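Local coordinates for MFP2b (PDB 2BJR), which enhances the polymerization of major sperm protein (MSP) that drives amoeboid motility in Ascaris sperm, and binds a zinc ion, at residues S18-N23 with N32-L37; R48-N51 with I56-S59. One frame throughout, in Å; residues are numbered along the deposited sequence.

Contact 1: residues S18-N23 with N32-L37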
# COMPACT_ATOMS: atom_id res chain seq x y z
N SER A 18 13.22 4.36 -10.61
CA SER A 18 13.95 3.55 -9.66
C SER A 18 13.03 3.20 -8.46
O SER A 18 11.99 3.80 -8.27
CB SER A 18 15.21 4.30 -9.17
OG SER A 18 16.20 4.35 -10.19
N PRO A 19 13.40 2.23 -7.65
CA PRO A 19 12.58 1.89 -6.48
C PRO A 19 12.37 3.00 -5.49
O PRO A 19 13.15 3.97 -5.43
CB PRO A 19 13.31 0.71 -5.86
CG PRO A 19 14.08 0.12 -6.95
CD PRO A 19 14.55 1.32 -7.79
N PHE A 20 11.29 2.88 -4.70
CA PHE A 20 10.97 3.87 -3.72
C PHE A 20 12.01 3.95 -2.64
O PHE A 20 12.64 2.95 -2.33
CB PHE A 20 9.61 3.61 -3.03
CG PHE A 20 8.43 4.03 -3.84
CD1 PHE A 20 8.01 3.24 -4.91
CD2 PHE A 20 7.76 5.18 -3.53
CE1 PHE A 20 6.95 3.62 -5.64
CE2 PHE A 20 6.71 5.58 -4.25
CZ PHE A 20 6.28 4.78 -5.32
N PRO A 21 12.15 5.13 -2.05
CA PRO A 21 12.96 5.27 -0.83
C PRO A 21 12.34 4.52 0.36
O PRO A 21 11.17 4.10 0.32
CB PRO A 21 12.92 6.77 -0.57
CG PRO A 21 11.61 7.26 -1.31
CD PRO A 21 11.52 6.40 -2.47
N ASP A 22 13.11 4.40 1.43
CA ASP A 22 12.59 3.80 2.65
C ASP A 22 11.38 4.49 3.17
O ASP A 22 11.25 5.72 3.13
CB ASP A 22 13.62 3.84 3.78
CG ASP A 22 14.79 2.92 3.55
OD1 ASP A 22 14.82 2.02 2.68
OD2 ASP A 22 15.79 3.07 4.27
N ASN A 23 10.48 3.69 3.72
CA ASN A 23 9.34 4.21 4.47
C ASN A 23 8.50 5.36 3.85
O ASN A 23 8.23 6.37 4.50
CB ASN A 23 9.82 4.62 5.86
CG ASN A 23 10.43 3.46 6.59
OD1 ASN A 23 9.71 2.56 7.05
ND2 ASN A 23 11.73 3.43 6.64
N ASN A 32 -1.72 1.88 -3.55
CA ASN A 32 -0.55 2.13 -4.37
C ASN A 32 -0.52 3.57 -4.79
O ASN A 32 -0.54 3.88 -5.98
CB ASN A 32 -0.57 1.23 -5.54
CG ASN A 32 0.70 1.31 -6.40
OD1 ASN A 32 1.78 1.62 -5.92
ND2 ASN A 32 0.56 0.98 -7.71
N MSE A 33 -0.54 4.44 -3.80
CA MSE A 33 -0.59 5.88 -4.04
C MSE A 33 0.16 6.52 -2.87
O MSE A 33 -0.24 6.34 -1.73
CB MSE A 33 -2.03 6.38 -4.12
CG MSE A 33 -2.16 7.83 -4.49
SE MSE A 33 -4.05 8.30 -4.73
CE MSE A 33 -4.37 7.07 -6.29
N TYR A 34 1.23 7.30 -3.18
CA TYR A 34 2.13 7.86 -2.18
C TYR A 34 2.24 9.38 -2.36
O TYR A 34 2.15 9.87 -3.48
CB TYR A 34 3.52 7.22 -2.24
CG TYR A 34 3.53 5.71 -2.17
CD1 TYR A 34 3.27 4.92 -3.29
CD2 TYR A 34 3.86 5.06 -1.00
CE1 TYR A 34 3.26 3.54 -3.22
CE2 TYR A 34 3.88 3.69 -0.93
CZ TYR A 34 3.60 2.95 -2.01
OH TYR A 34 3.71 1.59 -1.90
N VAL A 35 2.47 10.07 -1.25
CA VAL A 35 2.56 11.52 -1.22
C VAL A 35 3.88 11.94 -1.86
O VAL A 35 4.97 11.55 -1.40
CB VAL A 35 2.42 12.09 0.25
CG1 VAL A 35 2.39 13.58 0.21
CG2 VAL A 35 1.16 11.56 0.90
N ALA A 36 3.78 12.81 -2.87
CA ALA A 36 4.93 13.22 -3.67
C ALA A 36 4.98 14.71 -3.85
O ALA A 36 4.01 15.43 -3.67
CB ALA A 36 4.95 12.54 -5.00
N LEU A 37 6.19 15.14 -4.17
CA LEU A 37 6.53 16.58 -4.24
C LEU A 37 7.46 16.86 -5.42
O LEU A 37 8.43 16.14 -5.68
CB LEU A 37 7.20 17.02 -2.93
CG LEU A 37 7.80 18.45 -2.89
CD1 LEU A 37 6.69 19.53 -2.98
CD2 LEU A 37 8.61 18.56 -1.59
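F20 and Y34 meet ring against ring, and between these two segments they make the whole contact. At the far end of the phenylalanine ring, CE2 of F20 lies over one face of Y34, displaced toward the rim of the tyrosine ring, with CZ beside it. F20 CE2 lies 3.6 Å from Y34 CD1, and F20 CZ is equally close to it. The ring planes are inclined at 42° with centroids 4.5 Å apart, a tilt between a parallel stack and a T-shape. Both CB atoms face the opposite segment, and in both residues CG stands anti to the carbonyl carbon (chi1 -79° in F20, -53° in Y34), which sends the rings across a backbone gap of 9.8 Å between the CA atoms of F20 and Y34. The contact lays the irregular loop that follows strand 10-15 over the start of strand 34-40, an inner strand of an all-antiparallel sheet. F20 also packs on A49 of the next strand, 43-52, while Y34 touches P24 and K26 of the loop. Although the ring pair is buried and apolar, the tyrosine hydroxyl has a polar partner: OH of Y34 is hydrogen-bonded to D197. Beside the rings the loop backbone is tied to the second family region of the chain, F20 N pairing with S268 OG and F20 O with R199 NH1.

Contact 2: residues R48-N51 with I56-S59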
# COMPACT_ATOMS: atom_id res chain seq x y z
N ARG A 48 1.37 12.83 -6.71
CA ARG A 48 1.28 11.45 -6.32
C ARG A 48 2.28 10.59 -7.06
O ARG A 48 2.60 10.83 -8.23
CB ARG A 48 -0.17 10.97 -6.45
CG ARG A 48 -0.69 10.88 -7.86
CD ARG A 48 -2.23 10.96 -8.00
NE ARG A 48 -2.63 11.11 -9.42
CZ ARG A 48 -2.59 10.12 -10.26
NH1 ARG A 48 -2.20 8.95 -9.83
NH2 ARG A 48 -2.89 10.25 -11.54
N ALA A 49 2.78 9.57 -6.37
CA ALA A 49 3.61 8.57 -6.95
C ALA A 49 2.97 7.20 -6.74
O ALA A 49 2.08 7.05 -5.87
CB ALA A 49 4.97 8.59 -6.30
N TRP A 50 3.39 6.24 -7.56
CA TRP A 50 2.91 4.86 -7.45
C TRP A 50 3.92 3.89 -7.98
O TRP A 50 4.86 4.28 -8.67
CB TRP A 50 1.57 4.67 -8.15
CG TRP A 50 1.59 4.83 -9.67
CD1 TRP A 50 1.75 3.84 -10.59
CD2 TRP A 50 1.45 6.04 -10.41
NE1 TRP A 50 1.71 4.35 -11.86
CE2 TRP A 50 1.52 5.71 -11.78
CE3 TRP A 50 1.26 7.39 -10.07
CZ2 TRP A 50 1.42 6.66 -12.81
CZ3 TRP A 50 1.16 8.34 -11.10
CH2 TRP A 50 1.22 7.96 -12.45
N ASN A 51 3.78 2.64 -7.57
CA ASN A 51 4.61 1.57 -8.01
C ASN A 51 4.13 0.99 -9.35
O ASN A 51 2.97 0.56 -9.45
CB ASN A 51 4.54 0.46 -6.95
CG ASN A 51 5.45 -0.73 -7.25
OD1 ASN A 51 5.72 -1.09 -8.42
ND2 ASN A 51 5.81 -1.44 -6.16
N ILE A 56 9.23 3.91 -9.23
CA ILE A 56 8.42 5.10 -9.13
C ILE A 56 7.90 5.55 -10.49
O ILE A 56 8.68 5.75 -11.45
CB ILE A 56 9.26 6.28 -8.50
CG1 ILE A 56 9.66 5.97 -7.06
CG2 ILE A 56 8.52 7.62 -8.56
CD1 ILE A 56 10.68 7.01 -6.48
N GLU A 57 6.58 5.73 -10.57
CA GLU A 57 5.93 6.57 -11.57
C GLU A 57 5.23 7.64 -10.78
O GLU A 57 5.01 7.51 -9.56
CB GLU A 57 4.97 5.75 -12.42
CG GLU A 57 5.68 4.82 -13.40
CD GLU A 57 4.78 4.17 -14.45
OE1 GLU A 57 3.63 4.57 -14.62
OE2 GLU A 57 5.24 3.23 -15.13
N CYS A 58 4.90 8.76 -11.41
CA CYS A 58 4.29 9.85 -10.70
C CYS A 58 3.51 10.79 -11.63
O CYS A 58 3.63 10.72 -12.86
CB CYS A 58 5.32 10.61 -9.89
SG CYS A 58 6.73 11.16 -10.93
N SER A 59 2.70 11.63 -11.01
CA SER A 59 1.79 12.55 -11.70
C SER A 59 1.63 13.84 -10.92
O SER A 59 1.34 13.81 -9.72
CB SER A 59 0.42 11.91 -11.89
OG SER A 59 -0.49 12.79 -12.54
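Four backbone hydrogen bonds join R48 to S59 and W50 to E57, each residue giving one and taking one. In the W50-E57 pair both bonds measure 2.9 Å, W50 N to E57 O and E57 N to W50 O, the latter almost straight at 177°. At R48 the two differ: S59 N reaches R48 O at 2.9 Å, whereas R48 N to S59 O is longer, 3.2 Å. Between these pairs lies the non-hydrogen-bonded pair A49-C58, its CA atoms only 4.0 Å apart, where CA of A49 makes a CH···O contact with E57 O.

On the sheet face carrying R48, W50, E57 and S59, the indole spreads across the neighbouring strand. W50 CG sits between the backbone N and the carbonyl carbon (chi1 67°), which lays one ring face over CB of E57; this CB is 3.8 Å from the centroid of the five-membered ring, a CH-pi contact. The six-membered ring runs on over the backbone of C58, and S59 CB meets its rim in the ring plane, 3.7 Å from W50 CZ3. The E57 carboxylate, turned 67° from the indole, has N52 as its hydrogen-bond partner through OE2. S59 CB also lies under one face of the R48 guanidinium; both polar ends are drawn onward to S144, R48 NH2 to its carbonyl and S59 OG to its hydroxyl.

On the other face, CB of A49 packs on CB of C58 at 4.1 Å and more loosely on I56, with N51 on the same face hydrogen-bonded through ND2 to S268 O; I56 and C58 continue onto I77. This two-faced ladder is an antiparallel beta hairpin, strands 43-52 and 55-62, within the sheet of the first cytosolic motility protein region.

How the contacts relate
Both contacts reach the same antiparallel sheet, contact 1 through strand 34-40 alone and contact 2 through strands 43-52 and 55-62. Contact 1 is fully buried, small and purely aromatic, joining a loop to a strand; contact 2 is larger, partly buried and built on main-chain hydrogen bonds between two strands, with side-chain packing added on each face. They meet directly: Y34 N lies 2.8 Å from A49 O, and N32 OD1 2.8 Å from N51 N, both probable hydrogen bonds. The F20 ring extends its packing to the backbone of W50, and it also touches I56, so the loop residue of contact 1 reaches both strands of the contact 2 hairpin.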